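Stage III sporulation protein AF (PDB 6DCS) is a membrane-protein component of a channel essential for sporulation in Bacillus subtilis, this piece carrying a ring-building motif that probably serves in its assembly. Local coordinates at residues E88-L102 with I113-N125. Numbering follows the deposited sequence.
Sequences EAAEQKEAKQIQTQL and ITVHMEGGESVGN
Gln99 reaches from helix 88-102 past the side of Val115 to the start of strand 113-116, where its NE2 donates a hydrogen bond of 3.1 Å to Ile113 O. Ile113 O lies close to the plane of the Gln99 amide, and the N-H...O angle is 155°. With CG anti to the backbone N (chi1 -167°) and the chain extended beyond it, the amide is carried out to the strand's edge, while CB stays against Val115 CG2 at 3.9 Å. An alanine here would probably leave Ile113 O without this donor and open a gap between Ile113 and Asn125, whose CB lies near the amide, while the contact with Val115 would probably survive. On the side toward strand 55-63, Ile98 and Met117 meet at about a right angle, CD1 lying 3.9 Å from SD, and Ile98 CG2 faces Val115 CG1. Tyr36 and Met62 close round the Ile98-Met117 pair. Toward the start of the helical segment, the small Ala95 lets the returning chain come close, its CB 3.9 Å from Val123 O and near Met117 CG. Segment 88-102 thus packs on one face of the three-stranded sheet at 137° to strand 113-116, as expected of the alpha/beta ring-building motif. The chemistry is graded: an apolar layer of Ile98, Leu102, Val115 and Met117 is bordered by one amide-to-backbone bond, whereas Glu88, Glu91 and Glu121 gather like charges at the far end, a mild repulsion that solvent would probably screen.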
ATOM      1  N   GLU A  88       8.043 -16.590   7.879  1.00 55.47           N
ATOM      2  CA  GLU A  88       8.441 -15.366   7.192  1.00 57.62           C
ATOM      3  C   GLU A  88       8.221 -15.483   5.688  1.00 61.90           C
ATOM      4  O   GLU A  88       7.753 -14.534   5.044  1.00 59.97           O
ATOM      5  CB  GLU A  88       9.908 -15.040   7.511  1.00 66.95           C
ATOM      6  CG  GLU A  88      10.500 -13.795   6.798  1.00 70.57           C
ATOM      7  CD  GLU A  88       9.932 -12.471   7.296  1.00 74.36           C
ATOM      8  OE1 GLU A  88      10.151 -11.434   6.618  1.00 77.65           O
ATOM      9  OE2 GLU A  88       9.260 -12.475   8.353  1.00 72.95           O
ATOM     10  N   ALA A  89       8.551 -16.643   5.107  1.00 62.85           N
ATOM     11  CA  ALA A  89       8.364 -16.833   3.671  1.00 59.66           C
ATOM     12  C   ALA A  89       6.932 -16.531   3.271  1.00 59.62           C
ATOM     13  O   ALA A  89       6.674 -15.826   2.285  1.00 55.70           O
ATOM     14  CB  ALA A  89       8.733 -18.257   3.280  1.00 56.04           C
ATOM     15  N   ALA A  90       5.983 -17.011   4.071  1.00 57.75           N
ATOM     16  CA  ALA A  90       4.585 -16.803   3.722  1.00 57.81           C
ATOM     17  C   ALA A  90       4.222 -15.326   3.801  1.00 59.25           C
ATOM     18  O   ALA A  90       3.603 -14.787   2.878  1.00 60.50           O
ATOM     19  CB  ALA A  90       3.679 -17.652   4.623  1.00 53.83           C
ATOM     20  N   GLU A  91       4.604 -14.648   4.887  1.00 61.11           N
ATOM     21  CA  GLU A  91       4.320 -13.215   4.997  1.00 61.99           C
ATOM     22  C   GLU A  91       5.010 -12.393   3.909  1.00 59.24           C
ATOM     23  O   GLU A  91       4.430 -11.425   3.403  1.00 52.44           O
ATOM     24  CB  GLU A  91       4.743 -12.694   6.361  1.00 64.40           C
ATOM     25  CG  GLU A  91       3.695 -12.901   7.429  1.00 67.17           C
ATOM     26  CD  GLU A  91       4.299 -12.995   8.818  1.00 81.83           C
ATOM     27  OE1 GLU A  91       3.662 -13.622   9.695  1.00 89.20           O
ATOM     28  OE2 GLU A  91       5.407 -12.451   9.031  1.00 89.72           O
ATOM     29  N   GLN A  92       6.249 -12.739   3.548  1.00 59.36           N
ATOM     30  CA  GLN A  92       6.860 -12.079   2.399  1.00 61.37           C
ATOM     31  C   GLN A  92       5.984 -12.267   1.187  1.00 62.24           C
ATOM     32  O   GLN A  92       5.713 -11.319   0.442  1.00 66.24           O
ATOM     33  CB  GLN A  92       8.252 -12.648   2.123  1.00 63.27           C
ATOM     34  CG  GLN A  92       9.203 -11.668   1.453  1.00 71.89           C
ATOM     35  CD  GLN A  92       9.479 -10.457   2.334  1.00 71.74           C
ATOM     36  OE1 GLN A  92       9.192 -10.468   3.537  1.00 68.31           O
ATOM     37  NE2 GLN A  92      10.002  -9.395   1.732  1.00 71.03           N
ATOM     38  N   LYS A  93       5.455 -13.485   1.047  1.00 64.53           N
ATOM     39  CA  LYS A  93       4.758 -13.921  -0.153  1.00 62.38           C
ATOM     40  C   LYS A  93       3.349 -13.325  -0.203  1.00 62.12           C
ATOM     41  O   LYS A  93       2.859 -12.956  -1.268  1.00 60.34           O
ATOM     42  CB  LYS A  93       4.769 -15.463  -0.173  1.00 62.33           C
ATOM     43  CG  LYS A  93       3.619 -16.118  -0.842  1.00 61.73           C
ATOM     44  CD  LYS A  93       3.823 -16.168  -2.364  1.00 65.71           C
ATOM     45  CE  LYS A  93       2.655 -16.913  -2.885  1.00 76.41           C
ATOM     46  NZ  LYS A  93       1.395 -16.341  -2.389  1.00 66.54           N
ATOM     47  N   GLU A  94       2.702 -13.178   0.952  1.00 60.73           N
ATOM     48  CA  GLU A  94       1.476 -12.388   1.018  1.00 60.78           C
ATOM     49  C   GLU A  94       1.731 -10.967   0.540  1.00 61.94           C
ATOM     50  O   GLU A  94       1.088 -10.496  -0.402  1.00 65.73           O
ATOM     51  CB  GLU A  94       0.902 -12.404   2.445  1.00 63.15           C
ATOM     52  CG  GLU A  94      -0.277 -11.475   2.619  1.00 71.19           C
ATOM     53  CD  GLU A  94      -1.596 -12.064   2.106  1.00 86.01           C
ATOM     54  OE1 GLU A  94      -2.417 -12.543   2.933  1.00 97.50           O
ATOM     55  OE2 GLU A  94      -1.801 -12.058   0.868  1.00 84.87           O
ATOM     56  N   ALA A  95       2.706 -10.283   1.139  1.00 65.10           N
ATOM     57  CA  ALA A  95       2.997  -8.900   0.768  1.00 65.96           C
ATOM     58  C   ALA A  95       3.150  -8.753  -0.744  1.00 62.21           C
ATOM     59  O   ALA A  95       2.503  -7.898  -1.367  1.00 57.86           O
ATOM     60  CB  ALA A  95       4.263  -8.414   1.485  1.00 61.49           C
ATOM     61  N   LYS A  96       3.975  -9.609  -1.351  1.00 56.26           N
ATOM     62  CA  LYS A  96       4.206  -9.517  -2.780  1.00 57.71           C
ATOM     63  C   LYS A  96       2.920  -9.776  -3.575  1.00 63.04           C
ATOM     64  O   LYS A  96       2.803  -9.345  -4.725  1.00 62.72           O
ATOM     65  CB  LYS A  96       5.306 -10.501  -3.174  1.00 54.83           C
ATOM     66  CG  LYS A  96       6.026 -10.158  -4.453  1.00 61.23           C
ATOM     67  CD  LYS A  96       7.425 -10.790  -4.454  1.00 72.52           C
ATOM     68  CE  LYS A  96       8.558  -9.770  -4.162  1.00 75.34           C
ATOM     69  NZ  LYS A  96       9.650 -10.475  -3.422  1.00 60.18           N
ATOM     70  N   GLN A  97       1.937 -10.459  -3.002  1.00 61.09           N
ATOM     71  CA  GLN A  97       0.742 -10.707  -3.805  1.00 60.11           C
ATOM     72  C   GLN A  97      -0.188  -9.507  -3.855  1.00 54.62           C
ATOM     73  O   GLN A  97      -0.721  -9.205  -4.928  1.00 55.15           O
ATOM     74  CB  GLN A  97      -0.026 -11.928  -3.303  1.00 64.47           C
ATOM     75  CG  GLN A  97      -1.215 -12.322  -4.217  1.00 70.41           C
ATOM     76  CD  GLN A  97      -2.504 -12.662  -3.447  1.00 72.47           C
ATOM     77  OE1 GLN A  97      -2.693 -12.254  -2.289  1.00 73.24           O
ATOM     78  NE2 GLN A  97      -3.366 -13.471  -4.073  1.00 69.31           N
ATOM     79  N   ILE A  98      -0.411  -8.826  -2.727  1.00 54.47           N
ATOM     80  CA  ILE A  98      -1.077  -7.519  -2.764  1.00 57.38           C
ATOM     81  C   ILE A  98      -0.368  -6.560  -3.728  1.00 48.30           C
ATOM     82  O   ILE A  98      -1.022  -5.816  -4.461  1.00 46.05           O
ATOM     83  CB  ILE A  98      -1.154  -6.912  -1.358  1.00 56.78           C
ATOM     84  CG1 ILE A  98      -1.888  -7.867  -0.436  1.00 63.18           C
ATOM     85  CG2 ILE A  98      -1.880  -5.587  -1.410  1.00 52.74           C
ATOM     86  CD1 ILE A  98      -1.402  -7.745   0.999  1.00 70.72           C
ATOM     87  N   GLN A  99       0.965  -6.557  -3.746  1.00 45.87           N
ATOM     88  CA  GLN A  99       1.682  -5.759  -4.739  1.00 48.58           C
ATOM     89  C   GLN A  99       1.257  -6.026  -6.184  1.00 52.09           C
ATOM     90  O   GLN A  99       0.876  -5.108  -6.922  1.00 49.59           O
ATOM     91  CB  GLN A  99       3.189  -5.995  -4.646  1.00 55.14           C
ATOM     92  CG  GLN A  99       3.966  -4.954  -5.441  1.00 59.68           C
ATOM     93  CD  GLN A  99       5.446  -5.249  -5.584  1.00 63.13           C
ATOM     94  OE1 GLN A  99       5.827  -6.313  -6.104  1.00 73.56           O
ATOM     95  NE2 GLN A  99       6.289  -4.305  -5.160  1.00 55.43           N
ATOM     96  N   THR A 100       1.373  -7.283  -6.613  1.00 53.31           N
ATOM     97  CA  THR A 100       0.968  -7.671  -7.956  1.00 51.17           C
ATOM     98  C   THR A 100      -0.523  -7.402  -8.204  1.00 50.19           C
ATOM     99  O   THR A 100      -0.913  -6.897  -9.262  1.00 46.41           O
ATOM    100  CB  THR A 100       1.302  -9.140  -8.125  1.00 52.28           C
ATOM    101  OG1 THR A 100       0.831  -9.793  -6.949  1.00 61.27           O
ATOM    102  CG2 THR A 100       2.787  -9.366  -8.198  1.00 55.07           C
ATOM    103  N   GLN A 101      -1.374  -7.733  -7.235  1.00 46.97           N
ATOM    104  CA  GLN A 101      -2.794  -7.465  -7.395  1.00 44.22           C
ATOM    105  C   GLN A 101      -3.029  -6.003  -7.731  1.00 47.24           C
ATOM    106  O   GLN A 101      -3.763  -5.679  -8.674  1.00 48.06           O
ATOM    107  CB  GLN A 101      -3.551  -7.850  -6.124  1.00 51.25           C
ATOM    108  CG  GLN A 101      -4.497  -9.034  -6.251  1.00 49.95           C
ATOM    109  CD  GLN A 101      -5.436  -9.181  -5.041  1.00 56.15           C
ATOM    110  OE1 GLN A 101      -5.076  -9.789  -4.019  1.00 50.28           O
ATOM    111  NE2 GLN A 101      -6.650  -8.636  -5.164  1.00 59.44           N
ATOM    112  N   LEU A 102      -2.402  -5.090  -6.983  1.00 44.14           N
ATOM    113  CA  LEU A 102      -2.631  -3.678  -7.249  1.00 42.36           C
ATOM    114  C   LEU A 102      -1.958  -3.251  -8.550  1.00 43.22           C
ATOM    115  O   LEU A 102      -2.517  -2.463  -9.324  1.00 40.27           O
ATOM    116  CB  LEU A 102      -2.148  -2.849  -6.073  1.00 42.91           C
ATOM    117  CG  LEU A 102      -2.748  -3.134  -4.704  1.00 44.83           C
ATOM    118  CD1 LEU A 102      -1.778  -2.615  -3.610  1.00 48.07           C
ATOM    119  CD2 LEU A 102      -4.087  -2.480  -4.589  1.00 43.17           C
ATOM    120  N   ILE A 113       5.450   0.660  -6.471  1.00 49.90           N
ATOM    121  CA  ILE A 113       4.493   0.378  -5.405  1.00 52.74           C
ATOM    122  C   ILE A 113       5.221  -0.243  -4.235  1.00 54.98           C
ATOM    123  O   ILE A 113       5.844  -1.305  -4.375  1.00 59.91           O
ATOM    124  CB  ILE A 113       3.338  -0.537  -5.861  1.00 53.74           C
ATOM    125  CG1 ILE A 113       2.685  -0.032  -7.159  1.00 53.34           C
ATOM    126  CG2 ILE A 113       2.294  -0.673  -4.764  1.00 50.20           C
ATOM    127  CD1 ILE A 113       1.602  -0.992  -7.748  1.00 46.60           C
ATOM    128  N   THR A 114       5.122   0.395  -3.081  1.00 52.53           N
ATOM    129  CA  THR A 114       5.542  -0.206  -1.826  1.00 60.85           C
ATOM    130  C   THR A 114       4.294  -0.650  -1.100  1.00 59.03           C
ATOM    131  O   THR A 114       3.327   0.108  -1.027  1.00 60.37           O
ATOM    132  CB  THR A 114       6.348   0.766  -0.954  1.00 60.92           C
ATOM    133  OG1 THR A 114       7.410   1.340  -1.728  1.00 64.95           O
ATOM    134  CG2 THR A 114       6.952   0.038   0.262  1.00 64.21           C
ATOM    135  N   VAL A 115       4.316  -1.856  -0.548  1.00 63.01           N
ATOM    136  CA  VAL A 115       3.191  -2.370   0.224  1.00 64.17           C
ATOM    137  C   VAL A 115       3.668  -2.522   1.657  1.00 63.43           C
ATOM    138  O   VAL A 115       4.564  -3.330   1.930  1.00 67.48           O
ATOM    139  CB  VAL A 115       2.669  -3.707  -0.333  1.00 57.77           C
ATOM    140  CG1 VAL A 115       1.580  -4.272   0.576  1.00 62.89           C
ATOM    141  CG2 VAL A 115       2.167  -3.543  -1.738  1.00 49.00           C
ATOM    142  N   HIS A 116       3.078  -1.754   2.572  1.00 62.05           N
ATOM    143  CA  HIS A 116       3.371  -1.876   3.997  1.00 68.39           C
ATOM    144  C   HIS A 116       2.282  -2.708   4.670  1.00 70.93           C
ATOM    145  O   HIS A 116       1.087  -2.411   4.554  1.00 71.22           O
ATOM    146  CB  HIS A 116       3.509  -0.502   4.661  1.00 69.95           C
ATOM    147  CG  HIS A 116       4.723   0.266   4.225  1.00 65.80           C
ATOM    148  ND1 HIS A 116       5.991  -0.018   4.688  1.00 70.93           N
ATOM    149  CD2 HIS A 116       4.866   1.286   3.346  1.00 65.14           C
ATOM    150  CE1 HIS A 116       6.861   0.797   4.118  1.00 69.27           C
ATOM    151  NE2 HIS A 116       6.205   1.602   3.302  1.00 68.41           N
ATOM    152  N   MET A 117       2.703  -3.752   5.368  1.00 81.24           N
ATOM    153  CA  MET A 117       1.800  -4.794   5.840  1.00 85.66           C
ATOM    154  C   MET A 117       1.500  -4.605   7.325  1.00 95.04           C
ATOM    155  O   MET A 117       1.859  -5.420   8.173  1.00 97.68           O
ATOM    156  CB  MET A 117       2.411  -6.167   5.579  1.00 87.50           C
ATOM    157  CG  MET A 117       1.692  -7.011   4.539  1.00 91.17           C
ATOM    158  SD  MET A 117      -0.094  -6.811   4.537  1.00 91.48           S
ATOM    159  CE  MET A 117      -0.479  -7.174   6.261  1.00 97.58           C
ATOM    160  N   GLU A 118       0.824  -3.511   7.645  1.00 99.15           N
ATOM    161  CA  GLU A 118       0.555  -3.268   9.052  1.00101.02           C
ATOM    162  C   GLU A 118      -0.609  -4.144   9.505  1.00103.41           C
ATOM    163  O   GLU A 118      -1.458  -4.556   8.705  1.00 99.01           O
ATOM    164  CB  GLU A 118       0.297  -1.781   9.316  1.00106.04           C
ATOM    165  CG  GLU A 118       1.453  -1.042  10.072  1.00106.50           C
ATOM    166  CD  GLU A 118       1.838  -1.639  11.448  1.00111.08           C
ATOM    167  OE1 GLU A 118       1.559  -2.830  11.733  1.00111.59           O
ATOM    168  OE2 GLU A 118       2.432  -0.890  12.259  1.00113.11           O
ATOM    169  N   GLY A 119      -0.624  -4.458  10.799  1.00106.23           N
ATOM    170  CA  GLY A 119      -1.296  -5.670  11.220  1.00108.05           C
ATOM    171  C   GLY A 119      -0.480  -6.891  10.862  1.00106.15           C
ATOM    172  O   GLY A 119      -1.043  -7.980  10.674  1.00106.48           O
ATOM    173  N   GLY A 120       0.833  -6.717  10.734  1.00100.96           N
ATOM    174  CA  GLY A 120       1.752  -7.778  10.360  1.00102.10           C
ATOM    175  C   GLY A 120       3.167  -7.249  10.446  1.00108.54           C
ATOM    176  O   GLY A 120       3.406  -6.190  11.028  1.00108.04           O
ATOM    177  N   GLU A 121       4.126  -7.997   9.863  1.00108.06           N
ATOM    178  CA  GLU A 121       5.539  -7.564   9.860  1.00104.41           C
ATOM    179  C   GLU A 121       6.138  -7.927   8.494  1.00107.45           C
ATOM    180  O   GLU A 121       6.737  -8.992   8.304  1.00102.03           O
ATOM    181  CB  GLU A 121       6.333  -8.161  11.033  1.00107.06           C
ATOM    182  CG  GLU A 121       5.936  -7.626  12.426  1.00107.39           C
ATOM    183  CD  GLU A 121       6.936  -7.957  13.540  1.00111.32           C
ATOM    184  OE1 GLU A 121       6.740  -7.485  14.685  1.00111.07           O
ATOM    185  OE2 GLU A 121       7.925  -8.670  13.279  1.00111.74           O
ATOM    186  N   SER A 122       5.963  -7.011   7.537  1.00105.09           N
ATOM    187  CA  SER A 122       6.483  -7.164   6.181  1.00 93.74           C
ATOM    188  C   SER A 122       6.364  -5.843   5.427  1.00 87.17           C
ATOM    189  O   SER A 122       5.738  -4.884   5.894  1.00 82.09           O
ATOM    190  CB  SER A 122       5.762  -8.279   5.422  1.00 76.65           C
ATOM    191  OG  SER A 122       6.717  -9.236   5.015  1.00 70.81           O
ATOM    192  N   VAL A 123       6.998  -5.805   4.250  1.00 82.38           N
ATOM    193  CA  VAL A 123       6.939  -4.663   3.345  1.00 77.15           C
ATOM    194  C   VAL A 123       7.119  -5.187   1.931  1.00 72.30           C
ATOM    195  O   VAL A 123       7.567  -6.313   1.719  1.00 76.17           O
ATOM    196  CB  VAL A 123       8.008  -3.568   3.637  1.00 80.43           C
ATOM    197  CG1 VAL A 123       7.687  -2.780   4.911  1.00 83.05           C
ATOM    198  CG2 VAL A 123       9.427  -4.166   3.683  1.00 77.60           C
ATOM    199  N   GLY A 124       6.758  -4.353   0.955  1.00 72.46           N
ATOM    200  CA  GLY A 124       7.039  -4.610  -0.440  1.00 72.14           C
ATOM    201  C   GLY A 124       8.329  -3.947  -0.883  1.00 75.78           C
ATOM    202  O   GLY A 124       9.128  -3.471  -0.070  1.00 83.44           O
ATOM    203  N   ASN A 125       8.537  -3.913  -2.204  1.00 73.72           N
ATOM    204  CA  ASN A 125       9.836  -3.515  -2.764  1.00 79.57           C
ATOM    205  C   ASN A 125      10.112  -2.033  -2.487  1.00 78.75           C
ATOM    206  O   ASN A 125       9.380  -1.158  -2.969  1.00 78.68           O
ATOM    207  CB  ASN A 125       9.904  -3.808  -4.267  1.00 79.15           C
ATOM    208  CG  ASN A 125      10.635  -5.114  -4.588  1.00 77.43           C
ATOM    209  OD1 ASN A 125      10.294  -6.168  -4.066  1.00 88.15           O
ATOM    210  ND2 ASN A 125      11.662  -5.038  -5.439  1.00 70.09           N
TER